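Local structure of nodulation fucosyltransferase NodZ (Bradyrhizobium sp., 2HHC) at residues A[33-38]-A[68-73]; A[5-10]-A[124-129]. The protein is a bacterial nodulation protein of the glycosyltransferase type, with a GT-B fold of two Rossmann-like domains. One frame throughout, in Å; residues are numbered along the deposited sequence. Where two conformers were deposited one is given.

Contact 1 of 2, residues A[33-38]-A[68-73]; sequences GRTLVI and PVICDD
Leu36 is held through both its backbone N and its O by the segment 68-73. Its N donates to Pro68 O at 2.9 Å, and its O accepts from Ile70 N at 2.8 Å. Ile38 N then bonds to Ile70 O, also at 2.8 Å. All three bonds are close to straight. Leu36 O and Ile70 O each also take a CA-H...O contact, from Val69 CA and Val37 CA. Side-chain packing follows on both faces. On the face of Leu36 and Val69, the tip of Ile38 also takes part. Its CG1 stands anti to the carbonyl carbon (chi1 -50°), and CD1 reaches back to Val69 CG1 at 3.8 Å. On the face of Val37 and Ile70, Thr35 CG2 meets Ile70 CD1 at 4.0 Å. Thr35 OG1 rests against CB and CG of the Pro68 ring, while its hydrogen bond goes to Glu4. The strand segments cross at -27°. They are neighbouring parallel strands of the N-terminal Rossmann-like sheet. Helix 15-32 covers Leu36 and Ile38 through Leu22, Ala25 and Trp26. Phe80 and Leu78 lie against the other face, on Val37 and Ile70 respectively. Strand 6-10 flanks strand 35-39 on the side away from 68-70.

Contact 2 of 2, residues A[5-10]-A[124-129]; sequences RFVISR and NTIVCD
Arg5 crosses Asn124 at about a right angle. Its CG and CD lie against Asn124 OD1, both at 3.6 Å, with the guanidinium and amide planes 82° apart. The contact here is made by the aliphatic chain. The charged end goes to Asp120, and Asn124 ND2 bonds to Gly82 O. Phe6 N donates to Asn124 O, and Phe6 O accepts from Ile126 N. The Phe6 ring comes near Thr125 OG1 through CD1 and meets Phe80 edge-to-face; Thr125 OG1 itself bonds to Pro81 O. Val7 points to the other face, where CG1 touches Cys128 SG at 3.8 Å. Ile8 N bonds to Ile126 O at 2.8 Å, almost straight, and Ile8 O receives Cys128 N. Ile8 CD1 presses on Thr125 CG2 at 3.6 Å. Arg10 N closes the backbone series on Cys128 O. Its chain folds at chi3 (77°), which brings NH1 round to Asp129. NH1 forms a salt bridge with Asp129 OD2 at 2.9 Å. The oxygen lies in the guanidinium plane, yet NH1 meets it from above the carboxylate plane. Arg10 CD lies alongside Val127 CG1 at 3.8 Å. A water bridges Arg10 O and Asp129 OD1.

Five backbone bonds thus join two neighbouring parallel strands in the sheet of a Rossmann-like domain, as in GT-B proteins. At the C-terminal end Arg10 and Asp129 join a charge network. Asp129 also pairs with Arg12, and Arg10 NE with Asp39. The carboxylates probably offset the closeness of Arg10 and Arg12.

How the contacts relate
The chain enters the sheet at strand 6-10. It then runs through helix 15-32 and returns as strand 35-39 beside the first strand, a beta-alpha-beta crossover. Contact 1 closes the shorter loop, when 68-73 comes back to 33-38. Contact 2 closes much later, when 124-129 reaches 5-10. Contact 1 is therefore nested inside the loop of contact 2. The two meet between strands 6-10 and 35-39, with Thr35 N close to Arg5 O and Val37 O close to Ser9 N, probably hydrogen-bonded. With the 35-39/6-10 pairing between them, four parallel strands lie side by side within one sheet, in the order 67-70, 35-39, 6-10, 125-128.

Contact 1 of 2, residues A[33-38]-A[68-73]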
# COMPACT_ATOMS: atom_id res chain seq x y z
N GLY A 33 -8.61 21.41 -7.66
CA GLY A 33 -9.28 21.34 -8.95
C GLY A 33 -8.37 20.86 -10.04
O GLY A 33 -8.41 21.39 -11.16
N ARG A 34 -7.59 19.84 -9.74
CA ARG A 34 -6.67 19.25 -10.73
C ARG A 34 -7.09 17.85 -11.10
O ARG A 34 -7.72 17.12 -10.31
CB ARG A 34 -5.24 19.24 -10.17
CG ARG A 34 -4.65 20.61 -9.88
CD ARG A 34 -3.36 20.48 -9.08
NE ARG A 34 -2.83 21.79 -8.72
CZ ARG A 34 -1.91 22.46 -9.41
NH1 ARG A 34 -1.41 22.00 -10.55
NH2 ARG A 34 -1.48 23.63 -8.95
N THR A 35 -6.61 17.41 -12.26
CA THR A 35 -6.78 16.05 -12.71
C THR A 35 -5.68 15.21 -12.09
O THR A 35 -4.52 15.59 -12.08
CB THR A 35 -6.74 16.00 -14.24
OG1 THR A 35 -7.90 16.65 -14.73
CG2 THR A 35 -6.68 14.56 -14.82
N LEU A 36 -6.04 14.01 -11.60
CA LEU A 36 -5.09 13.05 -11.03
C LEU A 36 -4.62 12.03 -12.04
O LEU A 36 -5.42 11.42 -12.75
CB LEU A 36 -5.72 12.31 -9.87
CG LEU A 36 -4.89 11.27 -9.15
CD1 LEU A 36 -3.72 11.92 -8.37
CD2 LEU A 36 -5.78 10.53 -8.17
N VAL A 37 -3.31 11.93 -12.18
CA VAL A 37 -2.70 10.97 -13.07
C VAL A 37 -2.00 9.92 -12.20
O VAL A 37 -1.18 10.22 -11.31
CB VAL A 37 -1.61 11.67 -13.91
CG1 VAL A 37 -0.95 10.68 -14.84
CG2 VAL A 37 -2.17 12.85 -14.69
N ILE A 38 -2.35 8.65 -12.39
CA ILE A 38 -1.75 7.53 -11.66
C ILE A 38 -0.66 6.97 -12.57
O ILE A 38 -0.96 6.42 -13.63
CB ILE A 38 -2.77 6.45 -11.30
CG1 ILE A 38 -4.00 7.06 -10.62
CG2 ILE A 38 -2.07 5.39 -10.43
CD1 ILE A 38 -5.07 6.05 -10.17
N PRO A 68 -11.24 13.89 -11.69
CA PRO A 68 -10.94 13.14 -12.91
C PRO A 68 -9.61 12.42 -12.80
O PRO A 68 -8.64 12.92 -12.19
CB PRO A 68 -10.84 14.24 -13.99
CG PRO A 68 -11.39 15.44 -13.38
CD PRO A 68 -11.22 15.35 -11.92
N VAL A 69 -9.50 11.23 -13.39
CA VAL A 69 -8.31 10.37 -13.28
C VAL A 69 -7.89 9.86 -14.64
O VAL A 69 -8.70 9.43 -15.42
CB VAL A 69 -8.59 9.17 -12.37
CG1 VAL A 69 -7.42 8.19 -12.34
CG2 VAL A 69 -8.93 9.64 -10.98
N ILE A 70 -6.58 9.92 -14.87
CA ILE A 70 -5.89 9.25 -15.98
C ILE A 70 -5.01 8.18 -15.36
O ILE A 70 -4.09 8.48 -14.62
CB ILE A 70 -5.04 10.23 -16.78
CG1 ILE A 70 -5.93 11.31 -17.42
CG2 ILE A 70 -4.30 9.49 -17.89
CD1 ILE A 70 -5.19 12.52 -17.96
N CYS A 71 -5.26 6.92 -15.69
CA CYS A 71 -4.59 5.80 -15.02
C CYS A 71 -3.91 4.79 -15.93
O CYS A 71 -3.55 3.69 -15.45
CB CYS A 71 -5.66 4.98 -14.26
SG CYS A 71 -6.76 3.98 -15.29
N ASP A 72 -3.66 5.13 -17.18
CA ASP A 72 -3.30 4.15 -18.14
C ASP A 72 -2.15 4.55 -19.06
O ASP A 72 -1.35 5.40 -18.65
CB ASP A 72 -4.54 3.76 -18.90
CG ASP A 72 -5.17 4.92 -19.67
OD1 ASP A 72 -4.48 5.92 -19.95
OD2 ASP A 72 -6.38 4.82 -20.02
N ASP A 73 -2.01 3.96 -20.23
CA ASP A 73 -0.86 4.26 -21.06
C ASP A 73 -0.88 5.64 -21.71
O ASP A 73 0.08 6.03 -22.36
CB ASP A 73 -0.46 3.11 -21.98
CG ASP A 73 0.29 1.89 -21.24
OD1 ASP A 73 0.33 0.84 -21.90
OD2 ASP A 73 0.89 1.97 -20.10

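Contact 2 of 2, residues A[5-10]-A[124-129]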
# COMPACT_ATOMS: atom_id res chain seq x y z
N ARG A 5 -5.11 21.33 -15.38
CA ARG A 5 -3.98 21.24 -14.48
C ARG A 5 -3.99 19.87 -13.78
O ARG A 5 -5.03 19.20 -13.73
CB ARG A 5 -4.06 22.37 -13.48
CG ARG A 5 -3.74 23.72 -14.17
CD ARG A 5 -4.12 24.97 -13.38
NE ARG A 5 -4.35 24.71 -11.98
CZ ARG A 5 -3.63 25.16 -10.95
NH1 ARG A 5 -2.56 25.99 -11.06
NH2 ARG A 5 -4.05 24.78 -9.76
N PHE A 6 -2.84 19.46 -13.29
CA PHE A 6 -2.62 18.06 -12.94
C PHE A 6 -1.85 17.85 -11.64
O PHE A 6 -1.03 18.70 -11.21
CB PHE A 6 -1.83 17.34 -14.08
CG PHE A 6 -2.52 17.40 -15.41
CD1 PHE A 6 -2.39 18.51 -16.23
CD2 PHE A 6 -3.29 16.34 -15.85
CE1 PHE A 6 -2.99 18.56 -17.46
CE2 PHE A 6 -3.90 16.39 -17.09
CZ PHE A 6 -3.74 17.49 -17.91
N VAL A 7 -2.08 16.68 -11.06
CA VAL A 7 -1.21 16.09 -10.02
C VAL A 7 -0.84 14.70 -10.50
O VAL A 7 -1.76 13.93 -10.80
CB VAL A 7 -1.89 15.99 -8.62
CG1 VAL A 7 -0.95 15.36 -7.62
CG2 VAL A 7 -2.36 17.30 -8.12
N ILE A 8 0.44 14.40 -10.62
CA ILE A 8 0.88 13.08 -11.05
C ILE A 8 1.35 12.32 -9.83
O ILE A 8 2.25 12.76 -9.09
CB ILE A 8 2.00 13.18 -12.08
CG1 ILE A 8 1.57 14.07 -13.28
CG2 ILE A 8 2.38 11.80 -12.53
CD1 ILE A 8 2.65 14.24 -14.32
N SER A 9 0.78 11.16 -9.58
CA SER A 9 1.17 10.26 -8.53
C SER A 9 2.06 9.17 -9.08
O SER A 9 1.58 8.25 -9.76
CB SER A 9 -0.06 9.66 -7.86
OG SER A 9 0.34 8.87 -6.74
N ARG A 10 3.37 9.26 -8.79
CA ARG A 10 4.36 8.31 -9.24
C ARG A 10 4.81 7.49 -8.03
O ARG A 10 5.32 8.07 -7.04
CB ARG A 10 5.57 9.06 -9.80
CG ARG A 10 5.21 10.19 -10.73
CD ARG A 10 6.42 10.49 -11.66
NE ARG A 10 6.48 9.48 -12.71
CZ ARG A 10 7.51 8.68 -12.92
NH1 ARG A 10 8.62 8.79 -12.20
NH2 ARG A 10 7.44 7.73 -13.84
N ASN A 124 1.42 24.25 -13.09
CA ASN A 124 0.33 23.61 -13.78
C ASN A 124 0.29 22.10 -13.56
O ASN A 124 -0.78 21.49 -13.68
CB ASN A 124 0.33 23.94 -15.28
CG ASN A 124 -0.03 25.37 -15.52
OD1 ASN A 124 -0.93 25.88 -14.87
ND2 ASN A 124 0.66 26.02 -16.43
N THR A 125 1.44 21.50 -13.27
CA THR A 125 1.55 20.06 -12.95
C THR A 125 2.37 19.88 -11.69
O THR A 125 3.52 20.34 -11.63
CB THR A 125 2.17 19.29 -14.14
OG1 THR A 125 1.31 19.38 -15.28
CG2 THR A 125 2.37 17.79 -13.82
N ILE A 126 1.78 19.21 -10.69
CA ILE A 126 2.50 18.79 -9.47
C ILE A 126 2.99 17.38 -9.72
O ILE A 126 2.16 16.49 -9.98
CB ILE A 126 1.57 18.80 -8.26
CG1 ILE A 126 0.79 20.14 -8.14
CG2 ILE A 126 2.33 18.48 -6.98
CD1 ILE A 126 1.55 21.36 -8.13
N VAL A 127 4.28 17.14 -9.59
CA VAL A 127 4.80 15.78 -9.81
C VAL A 127 5.14 15.21 -8.45
O VAL A 127 6.04 15.71 -7.75
CB VAL A 127 6.06 15.75 -10.71
CG1 VAL A 127 6.47 14.25 -10.94
CG2 VAL A 127 5.80 16.49 -11.98
N CYS A 128 4.41 14.18 -8.02
CA CYS A 128 4.63 13.51 -6.78
C CYS A 128 5.44 12.24 -7.00
O CYS A 128 4.92 11.29 -7.53
CB CYS A 128 3.30 13.13 -6.09
SG CYS A 128 2.23 14.54 -5.69
N ASP A 129 6.72 12.27 -6.64
CA ASP A 129 7.63 11.16 -6.92
C ASP A 129 8.55 10.91 -5.69
O ASP A 129 9.77 10.84 -5.76
CB ASP A 129 8.42 11.43 -8.22
CG ASP A 129 9.01 10.21 -8.83
OD1 ASP A 129 8.95 9.05 -8.31
OD2 ASP A 129 9.58 10.40 -9.95
O HOH W 1 7.92 7.67 -6.22